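Local coordinates for protein nigerythrin (Desulfovibrio vulgaris subsp. vulgaris, PDB 1YUZ) that acts as a homodimeric non-haem iron protein, with rubredoxin-like and diiron centres, that shows NADH peroxidase activity in vitro, at residues F16-T29 against S120-E133. Numbering follows the deposited sequence. Where two conformers were deposited one is given.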
loop_
_atom_site.group_PDB
_atom_site.type_symbol
_atom_site.label_atom_id
_atom_site.label_comp_id
_atom_site.label_asym_id
_atom_site.label_seq_id
_atom_site.Cartn_x
_atom_site.Cartn_y
_atom_site.Cartn_z
ATOM N N PHE B 16 7.630 -0.853 13.779
ATOM C CA PHE B 16 6.629 -1.349 14.714
ATOM C C PHE B 16 5.857 -0.259 15.441
ATOM O O PHE B 16 5.103 -0.540 16.370
ATOM C CB PHE B 16 7.278 -2.279 15.741
ATOM C CG PHE B 16 7.481 -3.679 15.241
ATOM C CD1 PHE B 16 8.377 -3.942 14.209
ATOM C CD2 PHE B 16 6.764 -4.735 15.791
ATOM C CE1 PHE B 16 8.553 -5.239 13.732
ATOM C CE2 PHE B 16 6.931 -6.038 15.323
ATOM C CZ PHE B 16 7.828 -6.288 14.291
ATOM N N ASN B 17 6.030 0.985 15.019
ATOM C CA ASN B 17 5.321 2.071 15.674
ATOM C C ASN B 17 3.842 2.087 15.319
ATOM O O ASN B 17 3.438 1.664 14.233
ATOM C CB ASN B 17 5.963 3.413 15.321
ATOM C CG ASN B 17 7.358 3.547 15.886
ATOM O OD1 ASN B 17 7.559 3.413 17.093
ATOM N ND2 ASN B 17 8.329 3.801 15.021
ATOM N N MET B 18 3.035 2.557 16.264
ATOM C CA MET B 18 1.596 2.661 16.075
ATOM C C MET B 18 1.287 4.101 15.688
ATOM O O MET B 18 1.853 5.033 16.260
ATOM C CB MET B 18 0.863 2.317 17.377
ATOM C CG MET B 18 -0.630 2.605 17.362
ATOM S SD MET B 18 -1.361 2.661 19.019
ATOM C CE MET B 18 -1.055 4.374 19.451
ATOM N N VAL B 19 0.407 4.287 14.711
ATOM C CA VAL B 19 0.037 5.633 14.297
ATOM C C VAL B 19 -0.498 6.360 15.531
ATOM O O VAL B 19 -1.297 5.806 16.289
ATOM C CB VAL B 19 -1.042 5.604 13.186
ATOM C CG1 VAL B 19 -0.482 4.932 11.945
ATOM C CG2 VAL B 19 -2.284 4.869 13.666
ATOM N N ALA B 20 -0.041 7.591 15.739
ATOM C CA ALA B 20 -0.456 8.376 16.899
ATOM C C ALA B 20 -1.970 8.459 17.047
ATOM O O ALA B 20 -2.504 8.283 18.144
ATOM C CB ALA B 20 0.138 9.772 16.821
ATOM N N ASP B 21 -2.662 8.735 15.947
ATOM C CA ASP B 21 -4.116 8.832 15.975
ATOM C C ASP B 21 -4.707 7.454 15.685
ATOM O O ASP B 21 -5.296 7.224 14.629
ATOM C CB ASP B 21 -4.601 9.843 14.933
ATOM C CG ASP B 21 -6.063 10.205 15.109
ATOM O OD1 ASP B 21 -6.915 9.294 15.062
ATOM O OD2 ASP B 21 -6.359 11.405 15.295
ATOM N N SER B 22 -4.536 6.544 16.637
ATOM C CA SER B 22 -5.029 5.178 16.509
ATOM C C SER B 22 -6.539 5.032 16.636
ATOM O O SER B 22 -7.175 5.700 17.446
ATOM C CB SER B 22 -4.351 4.287 17.548
ATOM O OG SER B 22 -4.920 2.993 17.549
ATOM N N LYS B 23 -7.099 4.135 15.832
ATOM C CA LYS B 23 -8.533 3.873 15.834
ATOM C C LYS B 23 -8.777 2.505 16.465
ATOM O O LYS B 23 -9.788 1.853 16.198
ATOM C CB LYS B 23 -9.060 3.871 14.396
ATOM C CG LYS B 23 -8.692 5.109 13.593
ATOM C CD LYS B 23 -9.077 4.952 12.130
ATOM C CE LYS B 23 -8.675 6.173 11.314
ATOM N NZ LYS B 23 -9.018 6.009 9.873
ATOM N N THR B 24 -7.849 2.078 17.315
ATOM C CA THR B 24 -7.952 0.772 17.953
ATOM C C THR B 24 -8.219 0.809 19.455
ATOM O O THR B 24 -7.504 1.467 20.213
ATOM C CB THR B 24 -6.663 -0.052 17.720
ATOM O OG1 THR B 24 -6.405 -0.155 16.313
ATOM C CG2 THR B 24 -6.808 -1.449 18.301
ATOM N N ALA B 25 -9.252 0.087 19.874
ATOM C CA ALA B 25 -9.592 -0.008 21.286
ATOM C C ALA B 25 -8.640 -1.043 21.865
ATOM O O ALA B 25 -8.552 -2.162 21.360
ATOM C CB ALA B 25 -11.019 -0.472 21.452
ATOM N N VAL B 26 -7.924 -0.664 22.916
ATOM C CA VAL B 26 -6.969 -1.566 23.541
ATOM C C VAL B 26 -7.392 -1.975 24.943
ATOM O O VAL B 26 -7.572 -1.132 25.820
ATOM C CB VAL B 26 -5.570 -0.924 23.621
ATOM C CG1 VAL B 26 -4.596 -1.878 24.295
ATOM C CG2 VAL B 26 -5.082 -0.573 22.224
ATOM N N GLY B 27 -7.552 -3.278 25.141
ATOM C CA GLY B 27 -7.927 -3.796 26.442
ATOM C C GLY B 27 -6.801 -4.683 26.927
ATOM O O GLY B 27 -5.639 -4.447 26.593
ATOM N N SER B 28 -7.129 -5.692 27.724
ATOM C CA SER B 28 -6.110 -6.608 28.215
ATOM C C SER B 28 -5.619 -7.398 27.008
ATOM O O SER B 28 -6.288 -7.440 25.975
ATOM C CB SER B 28 -6.707 -7.570 29.241
ATOM O OG SER B 28 -7.659 -8.422 28.633
ATOM N N THR B 29 -4.457 -8.025 27.130
ATOM C CA THR B 29 -3.941 -8.803 26.012
ATOM C C THR B 29 -4.923 -9.905 25.626
ATOM O O THR B 29 -5.084 -10.212 24.446
ATOM C CB THR B 29 -2.565 -9.400 26.343
ATOM O OG1 THR B 29 -1.603 -8.341 26.418
ATOM C CG2 THR B 29 -2.136 -10.391 25.271
ATOM N N SER B 120 -0.006 -1.029 10.888
ATOM C CA SER B 120 0.465 0.231 11.457
ATOM C C SER B 120 -0.355 0.771 12.614
ATOM O O SER B 120 0.040 1.746 13.253
ATOM C CB SER B 120 0.502 1.304 10.368
ATOM O OG SER B 120 -0.815 1.671 9.988
ATOM N N ASP B 121 -1.494 0.149 12.882
ATOM C CA ASP B 121 -2.365 0.621 13.942
ATOM C C ASP B 121 -2.736 -0.485 14.921
ATOM O O ASP B 121 -2.238 -0.516 16.043
ATOM C CB ASP B 121 -3.632 1.222 13.319
ATOM C CG ASP B 121 -4.515 1.918 14.331
ATOM O OD1 ASP B 121 -4.558 1.474 15.496
ATOM O OD2 ASP B 121 -5.188 2.899 13.949
ATOM N N MET B 122 -3.581 -1.411 14.482
ATOM C CA MET B 122 -4.038 -2.476 15.363
ATOM C C MET B 122 -2.969 -3.362 15.975
ATOM O O MET B 122 -2.843 -3.424 17.198
ATOM C CB MET B 122 -5.061 -3.361 14.654
ATOM C CG MET B 122 -5.735 -4.329 15.607
ATOM S SD MET B 122 -6.768 -5.528 14.788
ATOM C CE MET B 122 -5.535 -6.710 14.265
ATOM N N TYR B 123 -2.201 -4.067 15.153
ATOM C CA TYR B 123 -1.196 -4.938 15.732
ATOM C C TYR B 123 -0.141 -4.179 16.532
ATOM O O TYR B 123 0.241 -4.627 17.612
ATOM C CB TYR B 123 -0.598 -5.860 14.661
ATOM C CG TYR B 123 -1.513 -7.039 14.365
ATOM C CD1 TYR B 123 -1.946 -7.308 13.066
ATOM C CD2 TYR B 123 -1.960 -7.877 15.394
ATOM C CE1 TYR B 123 -2.800 -8.377 12.796
ATOM C CE2 TYR B 123 -2.812 -8.949 15.133
ATOM C CZ TYR B 123 -3.227 -9.194 13.833
ATOM O OH TYR B 123 -4.064 -10.260 13.577
ATOM N N PRO B 124 0.336 -3.020 16.038
ATOM C CA PRO B 124 1.333 -2.317 16.857
ATOM C C PRO B 124 0.747 -1.952 18.232
ATOM O O PRO B 124 1.445 -2.011 19.245
ATOM C CB PRO B 124 1.657 -1.088 16.018
ATOM C CG PRO B 124 1.579 -1.627 14.627
ATOM C CD PRO B 124 0.304 -2.467 14.670
ATOM N N ALA B 125 -0.535 -1.594 18.268
ATOM C CA ALA B 125 -1.193 -1.236 19.526
ATOM C C ALA B 125 -1.254 -2.445 20.452
ATOM O O ALA B 125 -0.987 -2.338 21.655
ATOM C CB ALA B 125 -2.604 -0.722 19.257
ATOM N N PHE B 126 -1.611 -3.595 19.892
ATOM C CA PHE B 126 -1.710 -4.823 20.670
ATOM C C PHE B 126 -0.335 -5.319 21.103
ATOM O O PHE B 126 -0.180 -5.857 22.199
ATOM C CB PHE B 126 -2.414 -5.905 19.853
ATOM C CG PHE B 126 -3.878 -5.645 19.625
ATOM C CD1 PHE B 126 -4.609 -6.473 18.781
ATOM C CD2 PHE B 126 -4.534 -4.594 20.265
ATOM C CE1 PHE B 126 -5.968 -6.267 18.576
ATOM C CE2 PHE B 126 -5.898 -4.380 20.067
ATOM C CZ PHE B 126 -6.614 -5.217 19.223
ATOM N N ILE B 127 0.662 -5.146 20.243
ATOM C CA ILE B 127 2.018 -5.560 20.576
ATOM C C ILE B 127 2.509 -4.741 21.763
ATOM O O ILE B 127 3.064 -5.284 22.715
ATOM C CB ILE B 127 2.974 -5.350 19.381
ATOM C CG1 ILE B 127 2.621 -6.334 18.262
ATOM C CG2 ILE B 127 4.422 -5.527 19.828
ATOM C CD1 ILE B 127 3.326 -6.053 16.958
ATOM N N ARG B 128 2.299 -3.431 21.704
ATOM C CA ARG B 128 2.728 -2.553 22.782
ATOM C C ARG B 128 2.083 -2.948 24.105
ATOM O O ARG B 128 2.758 -3.012 25.133
ATOM C CB ARG B 128 2.381 -1.101 22.454
ATOM C CG ARG B 128 2.807 -0.122 23.531
ATOM C CD ARG B 128 4.318 -0.105 23.701
ATOM N NE ARG B 128 4.712 0.595 24.923
ATOM C CZ ARG B 128 5.966 0.885 25.254
ATOM N NH1 ARG B 128 6.967 0.540 24.454
ATOM N NH2 ARG B 128 6.221 1.522 26.388
ATOM N N LYS B 129 0.782 -3.215 24.081
ATOM C CA LYS B 129 0.073 -3.600 25.295
ATOM C C LYS B 129 0.631 -4.915 25.832
ATOM O O LYS B 129 0.817 -5.064 27.037
ATOM C CB LYS B 129 -1.428 -3.741 25.027
ATOM C CG LYS B 129 -2.250 -4.146 26.250
ATOM C CD LYS B 129 -2.277 -3.053 27.311
ATOM C CE LYS B 129 -3.195 -3.425 28.466
ATOM N NZ LYS B 129 -3.318 -2.319 29.458
ATOM N N ALA B 130 0.894 -5.868 24.941
ATOM C CA ALA B 130 1.444 -7.160 25.349
ATOM C C ALA B 130 2.817 -6.954 25.983
ATOM O O ALA B 130 3.165 -7.619 26.956
ATOM C CB ALA B 130 1.550 -8.094 24.146
ATOM N N GLN B 131 3.596 -6.031 25.430
ATOM C CA GLN B 131 4.918 -5.736 25.973
ATOM C C GLN B 131 4.788 -5.150 27.372
ATOM O O GLN B 131 5.488 -5.556 28.300
ATOM C CB GLN B 131 5.649 -4.725 25.092
ATOM C CG GLN B 131 6.201 -5.284 23.803
ATOM C CD GLN B 131 6.909 -4.223 22.996
ATOM O OE1 GLN B 131 6.274 -3.330 22.435
ATOM N NE2 GLN B 131 8.234 -4.304 22.948
ATOM N N GLU B 132 3.886 -4.187 27.516
ATOM C CA GLU B 132 3.683 -3.533 28.799
ATOM C C GLU B 132 3.142 -4.488 29.861
ATOM O O GLU B 132 3.340 -4.256 31.054
ATOM C CB GLU B 132 2.758 -2.322 28.623
ATOM C CG GLU B 132 3.292 -1.314 27.602
ATOM C CD GLU B 132 2.438 -0.066 27.473
ATOM O OE1 GLU B 132 1.218 -0.148 27.719
ATOM O OE2 GLU B 132 2.990 0.997 27.102
ATOM N N GLU B 133 2.483 -5.564 29.432
ATOM C CA GLU B 133 1.929 -6.555 30.360
ATOM C C GLU B 133 2.828 -7.783 30.491
ATOM O O GLU B 133 2.473 -8.748 31.169
ATOM C CB GLU B 133 0.534 -7.008 29.914
ATOM C CG GLU B 133 -0.497 -5.897 29.808
ATOM C CD GLU B 133 -1.918 -6.424 29.661
ATOM O OE1 GLU B 133 -2.131 -7.394 28.903
ATOM O OE2 GLU B 133 -2.830 -5.860 30.304
HETATM O O HOH W 1 4.229 -1.998 18.458
HETATM O O HOH W 2 -2.161 -7.030 23.804
#
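Asp121 binds three successive residues of 16-29, the loop crossing helix 104-132 of the ferritin-like four-helix bundle before helix 29-56. Asp121 OD1 takes two hydroxyl bonds, from Ser22 OG and Thr24 OG1 (2.6 Å each), arriving from opposite faces of the carboxylate plane, Thr24 OG1 56° out of it. Asp121 OD2 receives Lys23 N at 3.0 Å through its syn lone pair, nearly straight at 170°. With CG anti to the backbone N (chi1 -172°), the carboxylate swings into this ST turn, where Ser22 OG accepts from Thr24 N. One residue earlier, Ser120 O accepts from Val19 N at 3.0 Å. Within the wider turn at 120-122, the Met122 side chain lies close to those of the iron ligands Glu118 and Glu40.

Apolar packing continues along the helix. Met18 SD and Val26 CG2 both meet Ala125 CB, the sulfur at 3.6 Å, while Thr24 CG2 lies 3.5 Å from Phe126 CE2.

The polar Ala25 O sits at the Phe126 ring's edge, in plane. Water links Phe16 O to Pro124 O, another Phe126 O to Thr29 OG1. Glu133 OE1 accepts Thr29 N and, at 2.7 Å, Thr29 OG1 from the same face of its carboxylate.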